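PDB 6IC9: PHD finger protein 3 from Homo sapiens, which reads the phosphorylated C-terminal domain of RNA polymerase II through the SPOC domain described here and regulates neuronal gene expression. Local coordinates for residues K30-P38 against V133-E141. Numbering follows the deposited sequence.
Sequences KAYPVSGSP and VPFDGPGLE
Three hydrogen bonds tie V34 and S35, the last residues of strand 25-35, and G36 just after it to the long loop that runs from strand 114-122 to strand 147-155. The N-H of G139 donates to V34 O at 2.9 Å, arriving in the carbonyl plane on a lone pair. G36 N reaches D136 O at 2.8 Å, but from above the carbonyl plane. The third bond uses a side chain: with OG anti to its backbone N (chi1 -170°), S35 extends its hydroxyl to the loop and accepts the N-H of D136, nearly straight at 160°. One water adds a bridge, donating to both P33 O and G139 O. Against the same carbonyls, CD of P138 rests 3.6 Å from V34 O and its CG lies near P33 O.

Apolar contacts fill in beside these bonds. CG1 of V34 sits over the centre of one face of the F135 ring, 8° off the normal, a CH-pi contact. The other methyl, CG2, meets CD2 of L140 at 3.8 Å. CB of S35 comes obliquely to F135 CD1.

Strand 73-82 flanks the site: a classic beta bulge sets V34 and S35 together opposite its V77, and the side chains of V34 and L140 touch R79. G137 passes close to S35, its CA 4.4 Å from S35 CA.

Lacking regular structure, loop 133-141 is thus held to the end of strand 25-35, within the SPOC domain, by backbone groups and the S35 hydroxyl, with V34 supplying the apolar contact to F135 and L140.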
ATOM      1  N   LYS A  30     -10.727   2.731  -4.842  1.00 32.53           N
ATOM      2  CA  LYS A  30     -11.331   1.834  -3.877  1.00 28.09           C
ATOM      3  C   LYS A  30     -10.280   0.790  -3.518  1.00 29.01           C
ATOM      4  O   LYS A  30      -9.516   0.376  -4.394  1.00 31.30           O
ATOM      5  CB  LYS A  30     -12.560   1.147  -4.473  1.00 29.72           C
ATOM      6  CG  LYS A  30     -13.834   2.066  -4.489  1.00 34.34           C
ATOM      7  CD  LYS A  30     -14.907   1.428  -5.402  1.00 38.92           C
ATOM      8  CE  LYS A  30     -16.242   2.229  -5.334  1.00 44.47           C
ATOM      9  NZ  LYS A  30     -17.239   1.713  -6.363  1.00 43.86           N
ATOM     10  N   ALA A  31     -10.231   0.408  -2.247  1.00 28.01           N
ATOM     11  CA  ALA A  31      -9.324  -0.667  -1.771  1.00 29.53           C
ATOM     12  C   ALA A  31     -10.112  -1.950  -1.551  1.00 28.78           C
ATOM     13  O   ALA A  31     -11.199  -1.919  -0.964  1.00 32.78           O
ATOM     14  CB  ALA A  31      -8.663  -0.269  -0.446  1.00 29.44           C
ATOM     15  N   TYR A  32      -9.553  -3.080  -1.999  1.00 31.06           N
ATOM     16  CA  TYR A  32     -10.105  -4.411  -1.831  1.00 29.43           C
ATOM     17  C   TYR A  32      -9.111  -5.262  -1.068  1.00 29.39           C
ATOM     18  O   TYR A  32      -7.899  -5.144  -1.288  1.00 27.07           O
ATOM     19  CB  TYR A  32     -10.372  -5.095  -3.173  1.00 27.08           C
ATOM     20  CG  TYR A  32     -11.456  -4.322  -3.944  1.00 31.34           C
ATOM     21  CD1 TYR A  32     -11.128  -3.243  -4.733  1.00 33.74           C
ATOM     22  CD2 TYR A  32     -12.819  -4.652  -3.794  1.00 36.99           C
ATOM     23  CE1 TYR A  32     -12.133  -2.510  -5.406  1.00 35.82           C
ATOM     24  CE2 TYR A  32     -13.809  -3.932  -4.449  1.00 40.32           C
ATOM     25  CZ  TYR A  32     -13.460  -2.881  -5.252  1.00 40.09           C
ATOM     26  OH  TYR A  32     -14.447  -2.176  -5.890  1.00 42.72           O
ATOM     27  N   PRO A  33      -9.597  -6.183  -0.245  1.00 29.97           N
ATOM     28  CA  PRO A  33      -8.674  -7.045   0.521  1.00 32.71           C
ATOM     29  C   PRO A  33      -7.901  -7.994  -0.359  1.00 30.50           C
ATOM     30  O   PRO A  33      -8.385  -8.493  -1.382  1.00 32.44           O
ATOM     31  CB  PRO A  33      -9.605  -7.813   1.480  1.00 35.79           C
ATOM     32  CG  PRO A  33     -10.948  -7.599   0.986  1.00 38.74           C
ATOM     33  CD  PRO A  33     -10.979  -6.290   0.255  1.00 33.22           C
ATOM     34  N   VAL A  34      -6.649  -8.209   0.031  1.00 28.01           N
ATOM     35  CA  VAL A  34      -5.771  -9.152  -0.626  1.00 27.42           C
ATOM     36  C   VAL A  34      -5.275 -10.194   0.371  1.00 31.03           C
ATOM     37  O   VAL A  34      -5.393 -11.400   0.140  1.00 34.71           O
ATOM     38  CB  VAL A  34      -4.568  -8.434  -1.295  1.00 27.77           C
ATOM     39  CG1 VAL A  34      -3.669  -9.475  -1.857  1.00 27.76           C
ATOM     40  CG2 VAL A  34      -5.020  -7.474  -2.459  1.00 27.56           C
ATOM     41  N   SER A  35      -4.749  -9.738   1.502  1.00 28.07           N
ATOM     42  CA  SER A  35      -4.150 -10.655   2.477  1.00 32.05           C
ATOM     43  C   SER A  35      -4.309 -10.064   3.859  1.00 34.15           C
ATOM     44  O   SER A  35      -4.246  -8.843   4.034  1.00 35.75           O
ATOM     45  CB  SER A  35      -2.655 -10.876   2.186  1.00 34.70           C
ATOM     46  OG  SER A  35      -2.158 -11.934   2.995  1.00 40.03           O
ATOM     47  N   GLY A  36      -4.475 -10.930   4.861  1.00 33.92           N
ATOM     48  CA  GLY A  36      -4.660 -10.452   6.217  1.00 37.11           C
ATOM     49  C   GLY A  36      -6.059  -9.919   6.458  1.00 41.17           C
ATOM     50  O   GLY A  36      -6.885  -9.787   5.549  1.00 44.47           O
ATOM     51  N   SER A  37      -6.341  -9.599   7.708  1.00 41.81           N
ATOM     52  CA  SER A  37      -7.705  -9.215   8.036  1.00 46.44           C
ATOM     53  C   SER A  37      -7.923  -7.752   7.689  1.00 43.50           C
ATOM     54  O   SER A  37      -7.270  -6.880   8.278  1.00 43.08           O
ATOM     55  CB  SER A  37      -8.024  -9.425   9.503  1.00 46.49           C
ATOM     56  OG  SER A  37      -9.271  -8.795   9.767  1.00 52.38           O
ATOM     57  N   PRO A  38      -8.839  -7.433   6.780  1.00 41.75           N
ATOM     58  CA  PRO A  38      -9.097  -6.031   6.474  1.00 38.49           C
ATOM     59  C   PRO A  38     -10.019  -5.351   7.468  1.00 44.64           C
ATOM     60  O   PRO A  38     -10.484  -4.243   7.183  1.00 38.31           O
ATOM     61  CB  PRO A  38      -9.767  -6.126   5.103  1.00 39.26           C
ATOM     62  CG  PRO A  38     -10.633  -7.305   5.237  1.00 41.61           C
ATOM     63  CD  PRO A  38      -9.821  -8.306   6.111  1.00 41.42           C
ATOM     64  N   VAL A 133       3.938 -13.545   0.153  1.00 52.14           N
ATOM     65  CA  VAL A 133       3.452 -14.900  -0.101  1.00 54.94           C
ATOM     66  C   VAL A 133       3.640 -15.709   1.182  1.00 59.69           C
ATOM     67  O   VAL A 133       4.639 -15.527   1.896  1.00 58.53           O
ATOM     68  CB  VAL A 133       4.192 -15.538  -1.290  1.00 60.41           C
ATOM     69  CG1 VAL A 133       3.536 -16.850  -1.732  1.00 63.55           C
ATOM     70  CG2 VAL A 133       4.222 -14.597  -2.446  1.00 54.77           C
ATOM     71  N   PRO A 134       2.698 -16.581   1.543  1.00 63.35           N
ATOM     72  CA  PRO A 134       1.437 -16.806   0.836  1.00 57.57           C
ATOM     73  C   PRO A 134       0.404 -15.758   1.246  1.00 48.40           C
ATOM     74  O   PRO A 134       0.493 -15.229   2.345  1.00 50.56           O
ATOM     75  CB  PRO A 134       1.044 -18.212   1.289  1.00 59.46           C
ATOM     76  CG  PRO A 134       1.559 -18.258   2.746  1.00 63.97           C
ATOM     77  CD  PRO A 134       2.812 -17.405   2.767  1.00 63.47           C
ATOM     78  N   PHE A 135      -0.539 -15.443   0.366  1.00 50.95           N
ATOM     79  CA  PHE A 135      -1.617 -14.532   0.733  1.00 41.61           C
ATOM     80  C   PHE A 135      -2.587 -15.276   1.635  1.00 45.23           C
ATOM     81  O   PHE A 135      -2.970 -16.412   1.347  1.00 49.42           O
ATOM     82  CB  PHE A 135      -2.350 -14.034  -0.510  1.00 42.40           C
ATOM     83  CG  PHE A 135      -1.598 -13.031  -1.300  1.00 40.68           C
ATOM     84  CD1 PHE A 135      -0.871 -12.034  -0.669  1.00 41.32           C
ATOM     85  CD2 PHE A 135      -1.643 -13.059  -2.680  1.00 40.90           C
ATOM     86  CE1 PHE A 135      -0.207 -11.072  -1.396  1.00 41.66           C
ATOM     87  CE2 PHE A 135      -0.983 -12.100  -3.417  1.00 40.70           C
ATOM     88  CZ  PHE A 135      -0.268 -11.094  -2.769  1.00 39.44           C
ATOM     89  N   ASP A 136      -2.958 -14.655   2.743  1.00 46.74           N
ATOM     90  CA  ASP A 136      -3.978 -15.184   3.644  1.00 47.90           C
ATOM     91  C   ASP A 136      -5.241 -14.356   3.414  1.00 44.49           C
ATOM     92  O   ASP A 136      -5.552 -13.446   4.168  1.00 39.97           O
ATOM     93  CB  ASP A 136      -3.478 -15.091   5.081  1.00 51.16           C
ATOM     94  CG  ASP A 136      -4.579 -15.232   6.108  1.00 60.59           C
ATOM     95  OD1 ASP A 136      -5.577 -15.949   5.858  1.00 59.87           O
ATOM     96  OD2 ASP A 136      -4.454 -14.579   7.167  1.00 64.77           O
ATOM     97  N   GLY A 137      -5.972 -14.682   2.341  1.00 40.55           N
ATOM     98  CA  GLY A 137      -7.104 -13.882   1.925  1.00 36.44           C
ATOM     99  C   GLY A 137      -7.399 -14.159   0.469  1.00 35.18           C
ATOM    100  O   GLY A 137      -6.914 -15.146  -0.086  1.00 41.33           O
ATOM    101  N   PRO A 138      -8.189 -13.298  -0.182  1.00 35.05           N
ATOM    102  CA  PRO A 138      -8.570 -13.548  -1.589  1.00 35.23           C
ATOM    103  C   PRO A 138      -7.403 -13.574  -2.533  1.00 37.56           C
ATOM    104  O   PRO A 138      -7.532 -14.082  -3.653  1.00 42.50           O
ATOM    105  CB  PRO A 138      -9.479 -12.354  -1.920  1.00 36.94           C
ATOM    106  CG  PRO A 138      -9.962 -11.872  -0.624  1.00 39.47           C
ATOM    107  CD  PRO A 138      -8.922 -12.163   0.398  1.00 34.20           C
ATOM    108  N   GLY A 139      -6.280 -12.977  -2.160  1.00 37.25           N
ATOM    109  CA  GLY A 139      -5.130 -13.010  -3.024  1.00 33.23           C
ATOM    110  C   GLY A 139      -5.328 -12.141  -4.257  1.00 35.83           C
ATOM    111  O   GLY A 139      -6.168 -11.230  -4.295  1.00 34.15           O
ATOM    112  N   LEU A 140      -4.524 -12.428  -5.271  1.00 34.13           N
ATOM    113  CA  LEU A 140      -4.615 -11.750  -6.564  1.00 34.41           C
ATOM    114  C   LEU A 140      -4.842 -12.756  -7.679  1.00 38.35           C
ATOM    115  O   LEU A 140      -4.336 -13.879  -7.628  1.00 37.08           O
ATOM    116  CB  LEU A 140      -3.324 -10.987  -6.865  1.00 33.55           C
ATOM    117  CG  LEU A 140      -2.957  -9.935  -5.819  1.00 31.62           C
ATOM    118  CD1 LEU A 140      -1.493  -9.497  -6.037  1.00 31.41           C
ATOM    119  CD2 LEU A 140      -3.947  -8.693  -5.905  1.00 30.76           C
ATOM    120  N   GLU A 141      -5.554 -12.323  -8.712  1.00 39.29           N
ATOM    121  CA  GLU A 141      -5.727 -13.151  -9.900  1.00 37.86           C
ATOM    122  C   GLU A 141      -4.423 -13.260 -10.677  1.00 38.08           C
ATOM    123  O   GLU A 141      -3.564 -12.379 -10.630  1.00 37.20           O
ATOM    124  CB  GLU A 141      -6.832 -12.568 -10.802  1.00 41.44           C
ATOM    125  CG  GLU A 141      -8.217 -12.669 -10.183  1.00 50.24           C
ATOM    126  CD  GLU A 141      -9.337 -12.679 -11.210  1.00 59.77           C
ATOM    127  OE1 GLU A 141     -10.398 -12.093 -10.912  1.00 65.63           O
ATOM    128  OE2 GLU A 141      -9.158 -13.274 -12.312  1.00 63.26           O
TER
HETATM  129  O   HOH W   1      -8.034  -9.142  -4.106  1.00 37.84           O